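Local coordinates for protein glutathione S-transferase (Natrialba magadii ATCC 43099, PDB 6GZF) that probably transfers glutathione as a dimeric xi-class glutathione transferase, of the glutathionyl-hydroquinone reductase type, from a haloalkaliphilic archaeon, at residues A[89-94]-A[306-311]; A[95-100]-A[294-299]. All blocks are in the same frame, centred on the assembly; numbering follows the deposited sequence.

In the fold
Both contacts join the long loop between strand 84-87 and helix 117-124, in the thioredoxin-like N-terminal part of the chain, to the C-terminal end of the helical part. Interaction 1 is a surface contact with residues beyond helix 290-299, and interaction 2 is a buried one on that helix; their centres lie about 6 Å apart. Asp89 ties the two loop segments together, with its OD2 2.7 Å from Thr100 OG1 and its N 2.7 Å from Gln98 O. Interaction 2 borders the predicted glutathione site: the side chain of Trp97 is about 5 Å from that of Cys64, the predicted nucleophile.

Interaction 1 (A[89-94]-A[306-311]); sequences DPYRAE and PHRIVA
Tyr91 brings the hydroxyl end of its ring up to the guanidinium group of Arg308, where NH1 meets the ring at its edge, near its plane. Tyr91 OH lies 3.3 Å from Arg308 NH1, at an angle too poor for a hydrogen bond. Tyr91 CE1 is the next nearest ring atom, 3.8 Å from Arg308 NH1. The guanidinium plane is turned 40° from that of the ring and the two side chains cross at about a right angle, so the flat groups do not stack. Tyr91 reaches across because its CG stands anti to the backbone N (chi1 178°). Arg308 spans its share of the gap with a chain extended from CG to NE; the CA atoms of Tyr91 and Arg308 remain 11.1 Å apart. What grips NH1 is the carbonyl O of Thr299, to which it is hydrogen-bonded at the end of helix 290-299. With no hydrogen bond across it and 72 Å² buried in all, the contact is a light one.

On the loop side, Asp89 fixes the backbone that carries the tyrosine: its OD1 accepts from Tyr91 N at 2.9 Å, closing an Asx turn, and the nitrogen comes from above the carboxylate plane. Lys103 adds a salt bridge to the same oxygen.

The 89-94 segment follows strand 84-87, an outermost strand of the four-stranded mixed sheet, and Tyr91 also rests on Thr299 of helix 290-299. Beyond that helix, the 306-311 segment runs along the second subunit, where Gln204 of that subunit is hydrogen-bonded to Val310 N.

Interaction 2 (A[95-100]-A[294-299]); sequences DGWQFT and TEHYYT
His296 meets the indole of Trp97 and alone in the 294-299 segment touches the 95-100 loop. Its CG lies anti to the backbone N (chi1 174°), which carries the imidazole out to the tryptophan. CE1 of His296 approaches CH2 of Trp97 to 3.5 Å, and His296 ND1 lies 3.8 Å from the same Trp97 CH2. The planes lie 15° apart but are slid past each other, the centroids of the Trp97 six-membered ring and the His296 imidazole 5.2 Å apart, so the rings barely overlap. ND1 is hydrogen-bonded to Pro90 O, which helps to fix the imidazole's rotation, and Arg92 makes a cation-pi contact with the indole. Tyr297, predicted to lower the pKa of the active-site cysteine, turns one ring face to CD2 of His296, and its hydroxyl is hydrogen-bonded to that of Tyr196, the predicted proton donor/acceptor. At the end of the helix, Thr299 OG1 is hydrogen-bonded to the carbonyl O of Glu295.

The pair bridges the two halves of a glutathione transferase fold: Trp97, predicted to bind glutathione, packs on Leu117 of helix 117-124, while His296 sits on helix 290-299, whose Tyr297 and Tyr298 pack on Val253 of helix 250-254.

Interaction 1 (A[89-94]-A[306-311])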
# COMPACT_ATOMS: atom_id res chain seq x y z
N ASP A 89 -15.15 10.24 17.62
CA ASP A 89 -14.63 10.77 16.36
C ASP A 89 -13.57 9.83 15.78
O ASP A 89 -12.59 9.51 16.45
CB ASP A 89 -14.05 12.17 16.60
CG ASP A 89 -13.79 12.94 15.31
OD1 ASP A 89 -13.71 12.33 14.23
OD2 ASP A 89 -13.65 14.18 15.38
N PRO A 90 -13.78 9.38 14.53
CA PRO A 90 -12.79 8.55 13.83
C PRO A 90 -11.44 9.25 13.68
O PRO A 90 -10.41 8.58 13.62
CB PRO A 90 -13.44 8.31 12.46
CG PRO A 90 -14.49 9.37 12.33
CD PRO A 90 -14.99 9.58 13.72
N TYR A 91 -11.45 10.58 13.62
CA TYR A 91 -10.20 11.34 13.61
C TYR A 91 -9.79 11.68 15.03
O TYR A 91 -10.62 12.09 15.85
CB TYR A 91 -10.34 12.61 12.77
CG TYR A 91 -9.08 13.46 12.77
CD1 TYR A 91 -8.07 13.23 11.84
CD2 TYR A 91 -8.89 14.48 13.69
CE1 TYR A 91 -6.92 13.99 11.83
CE2 TYR A 91 -7.74 15.25 13.69
CZ TYR A 91 -6.76 15.00 12.76
OH TYR A 91 -5.62 15.77 12.75
N ARG A 92 -8.51 11.53 15.32
CA ARG A 92 -7.98 11.87 16.64
C ARG A 92 -6.56 12.41 16.53
O ARG A 92 -5.84 12.11 15.58
CB ARG A 92 -8.01 10.65 17.56
CG ARG A 92 -7.16 9.49 17.09
CD ARG A 92 -6.81 8.58 18.25
NE ARG A 92 -6.28 7.30 17.81
CZ ARG A 92 -6.10 6.25 18.61
NH1 ARG A 92 -6.41 6.35 19.90
NH2 ARG A 92 -5.62 5.12 18.13
N ALA A 93 -6.15 13.20 17.52
CA ALA A 93 -4.82 13.77 17.53
C ALA A 93 -4.24 13.82 18.94
O ALA A 93 -4.23 12.82 19.66
CB ALA A 93 -4.84 15.17 16.92
N GLU A 94 -3.78 15.00 19.34
CA GLU A 94 -3.04 15.18 20.59
C GLU A 94 -3.84 14.84 21.84
O GLU A 94 -3.26 14.60 22.90
CB GLU A 94 -2.53 16.62 20.69
CG GLU A 94 -1.99 17.20 19.39
CD GLU A 94 -3.05 17.94 18.60
OE1 GLU A 94 -3.92 18.58 19.23
OE2 GLU A 94 -3.02 17.90 17.35
N PRO A 306 2.30 10.52 5.98
CA PRO A 306 2.50 11.94 6.31
C PRO A 306 1.47 12.91 5.73
O PRO A 306 1.00 13.79 6.45
CB PRO A 306 3.88 12.23 5.73
CG PRO A 306 4.59 10.93 5.78
CD PRO A 306 3.53 9.90 5.47
N HIS A 307 1.12 12.74 4.46
CA HIS A 307 0.24 13.69 3.80
C HIS A 307 -1.24 13.36 4.01
O HIS A 307 -2.11 13.98 3.41
CB HIS A 307 0.56 13.77 2.31
CG HIS A 307 1.91 14.37 2.02
ND1 HIS A 307 2.17 15.71 2.18
CD2 HIS A 307 3.07 13.80 1.61
CE1 HIS A 307 3.43 15.95 1.87
NE2 HIS A 307 4.00 14.81 1.52
N ARG A 308 -1.49 12.36 4.86
CA ARG A 308 -2.83 12.01 5.31
C ARG A 308 -3.84 11.85 4.17
O ARG A 308 -5.01 12.20 4.31
CB ARG A 308 -3.33 13.05 6.31
CG ARG A 308 -2.43 13.21 7.52
CD ARG A 308 -2.99 14.19 8.53
NE ARG A 308 -1.96 14.64 9.47
CZ ARG A 308 -2.08 14.59 10.80
NH1 ARG A 308 -3.19 14.11 11.35
NH2 ARG A 308 -1.10 15.02 11.57
N ILE A 309 -3.38 11.32 3.05
CA ILE A 309 -4.23 11.10 1.89
C ILE A 309 -5.01 9.79 2.02
O ILE A 309 -4.42 8.73 2.17
CB ILE A 309 -3.43 11.08 0.58
CG1 ILE A 309 -2.81 12.45 0.31
CG2 ILE A 309 -4.31 10.66 -0.59
CD1 ILE A 309 -3.82 13.57 0.25
N VAL A 310 -6.33 9.88 1.97
CA VAL A 310 -7.17 8.70 2.02
C VAL A 310 -7.14 7.97 0.68
O VAL A 310 -7.68 8.46 -0.31
CB VAL A 310 -8.63 9.04 2.38
CG1 VAL A 310 -9.49 7.79 2.35
CG2 VAL A 310 -8.70 9.71 3.74
N ALA A 311 -6.50 6.80 0.66
CA ALA A 311 -6.42 6.00 -0.56
C ALA A 311 -7.81 5.53 -0.99
O ALA A 311 -8.69 5.34 -0.16
CB ALA A 311 -5.50 4.81 -0.35

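Interaction 2 (A[95-100]-A[294-299])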
# COMPACT_ATOMS: atom_id res chain seq x y z
N ASP A 95 -5.16 14.82 21.72
CA ASP A 95 -6.02 14.57 22.88
C ASP A 95 -6.60 13.16 22.88
O ASP A 95 -7.40 12.81 23.75
CB ASP A 95 -7.15 15.60 22.92
CG ASP A 95 -6.64 17.02 23.10
OD1 ASP A 95 -5.69 17.21 23.89
OD2 ASP A 95 -7.20 17.93 22.46
N GLY A 96 -6.20 12.35 21.91
CA GLY A 96 -6.71 10.99 21.80
C GLY A 96 -8.12 10.94 21.27
O GLY A 96 -8.57 11.86 20.59
N TRP A 97 -8.84 9.85 21.58
CA TRP A 97 -10.23 9.70 21.16
C TRP A 97 -11.07 10.87 21.65
O TRP A 97 -11.11 11.17 22.84
CB TRP A 97 -10.81 8.39 21.69
CG TRP A 97 -10.25 7.14 21.06
CD1 TRP A 97 -9.57 6.14 21.70
CD2 TRP A 97 -10.33 6.75 19.69
NE1 TRP A 97 -9.22 5.16 20.81
CE2 TRP A 97 -9.68 5.51 19.57
CE3 TRP A 97 -10.89 7.33 18.54
CZ2 TRP A 97 -9.57 4.84 18.35
CZ3 TRP A 97 -10.78 6.66 17.34
CH2 TRP A 97 -10.12 5.43 17.25
N GLN A 98 -11.76 11.53 20.72
CA GLN A 98 -12.58 12.69 21.07
C GLN A 98 -14.02 12.52 20.62
O GLN A 98 -14.33 11.67 19.78
CB GLN A 98 -11.99 13.96 20.46
CG GLN A 98 -12.08 14.03 18.95
CD GLN A 98 -11.48 15.31 18.39
OE1 GLN A 98 -10.92 16.12 19.13
NE2 GLN A 98 -11.58 15.49 17.08
N PHE A 99 -14.91 13.33 21.18
CA PHE A 99 -16.32 13.30 20.82
C PHE A 99 -16.68 14.48 19.93
O PHE A 99 -16.49 15.64 20.31
CB PHE A 99 -17.20 13.28 22.08
CG PHE A 99 -17.08 12.02 22.89
CD1 PHE A 99 -16.09 11.90 23.85
CD2 PHE A 99 -17.95 10.97 22.68
CE1 PHE A 99 -15.98 10.74 24.60
CE2 PHE A 99 -17.84 9.81 23.42
CZ PHE A 99 -16.86 9.69 24.38
N THR A 100 -17.20 14.18 18.75
CA THR A 100 -17.61 15.20 17.79
C THR A 100 -18.99 14.87 17.24
O THR A 100 -19.11 14.30 16.15
CB THR A 100 -16.60 15.32 16.64
OG1 THR A 100 -15.27 15.33 17.17
CG2 THR A 100 -16.83 16.60 15.85
N THR A 294 -11.55 4.20 6.73
CA THR A 294 -10.57 4.79 5.82
C THR A 294 -10.07 6.14 6.32
O THR A 294 -8.89 6.47 6.16
CB THR A 294 -11.14 4.96 4.40
OG1 THR A 294 -12.35 5.71 4.46
CG2 THR A 294 -11.42 3.60 3.78
N GLU A 295 -10.96 6.92 6.92
CA GLU A 295 -10.59 8.25 7.41
C GLU A 295 -9.61 8.16 8.58
O GLU A 295 -8.67 8.94 8.67
CB GLU A 295 -11.83 9.04 7.83
CG GLU A 295 -11.52 10.47 8.27
CD GLU A 295 -12.72 11.20 8.82
OE1 GLU A 295 -13.86 10.71 8.63
OE2 GLU A 295 -12.54 12.27 9.44
N HIS A 296 -9.85 7.20 9.47
CA HIS A 296 -9.00 7.03 10.63
C HIS A 296 -7.59 6.60 10.25
O HIS A 296 -6.62 7.29 10.53
CB HIS A 296 -9.61 6.01 11.60
CG HIS A 296 -8.73 5.67 12.76
ND1 HIS A 296 -8.62 6.47 13.88
CD2 HIS A 296 -7.91 4.61 12.98
CE1 HIS A 296 -7.78 5.92 14.73
NE2 HIS A 296 -7.33 4.80 14.22
N TYR A 297 -7.47 5.45 9.59
CA TYR A 297 -6.16 4.86 9.34
C TYR A 297 -5.28 5.69 8.41
O TYR A 297 -4.06 5.66 8.52
CB TYR A 297 -6.33 3.45 8.78
CG TYR A 297 -6.75 2.45 9.83
CD1 TYR A 297 -8.07 2.34 10.22
CD2 TYR A 297 -5.81 1.62 10.44
CE1 TYR A 297 -8.46 1.43 11.19
CE2 TYR A 297 -6.19 0.71 11.40
CZ TYR A 297 -7.51 0.62 11.77
OH TYR A 297 -7.89 -0.29 12.73
N TYR A 298 -5.90 6.45 7.50
CA TYR A 298 -5.12 7.19 6.52
C TYR A 298 -4.78 8.62 6.94
O TYR A 298 -3.88 9.23 6.37
CB TYR A 298 -5.86 7.22 5.17
CG TYR A 298 -5.76 5.93 4.39
CD1 TYR A 298 -4.59 5.59 3.73
CD2 TYR A 298 -6.84 5.05 4.32
CE1 TYR A 298 -4.49 4.41 3.01
CE2 TYR A 298 -6.75 3.87 3.61
CZ TYR A 298 -5.57 3.55 2.96
OH TYR A 298 -5.48 2.38 2.25
N THR A 299 -5.48 9.16 7.94
CA THR A 299 -5.24 10.54 8.36
C THR A 299 -4.83 10.71 9.83
O THR A 299 -4.52 11.81 10.26
CB THR A 299 -6.49 11.42 8.12
OG1 THR A 299 -7.48 11.13 9.11
CG2 THR A 299 -7.06 11.19 6.73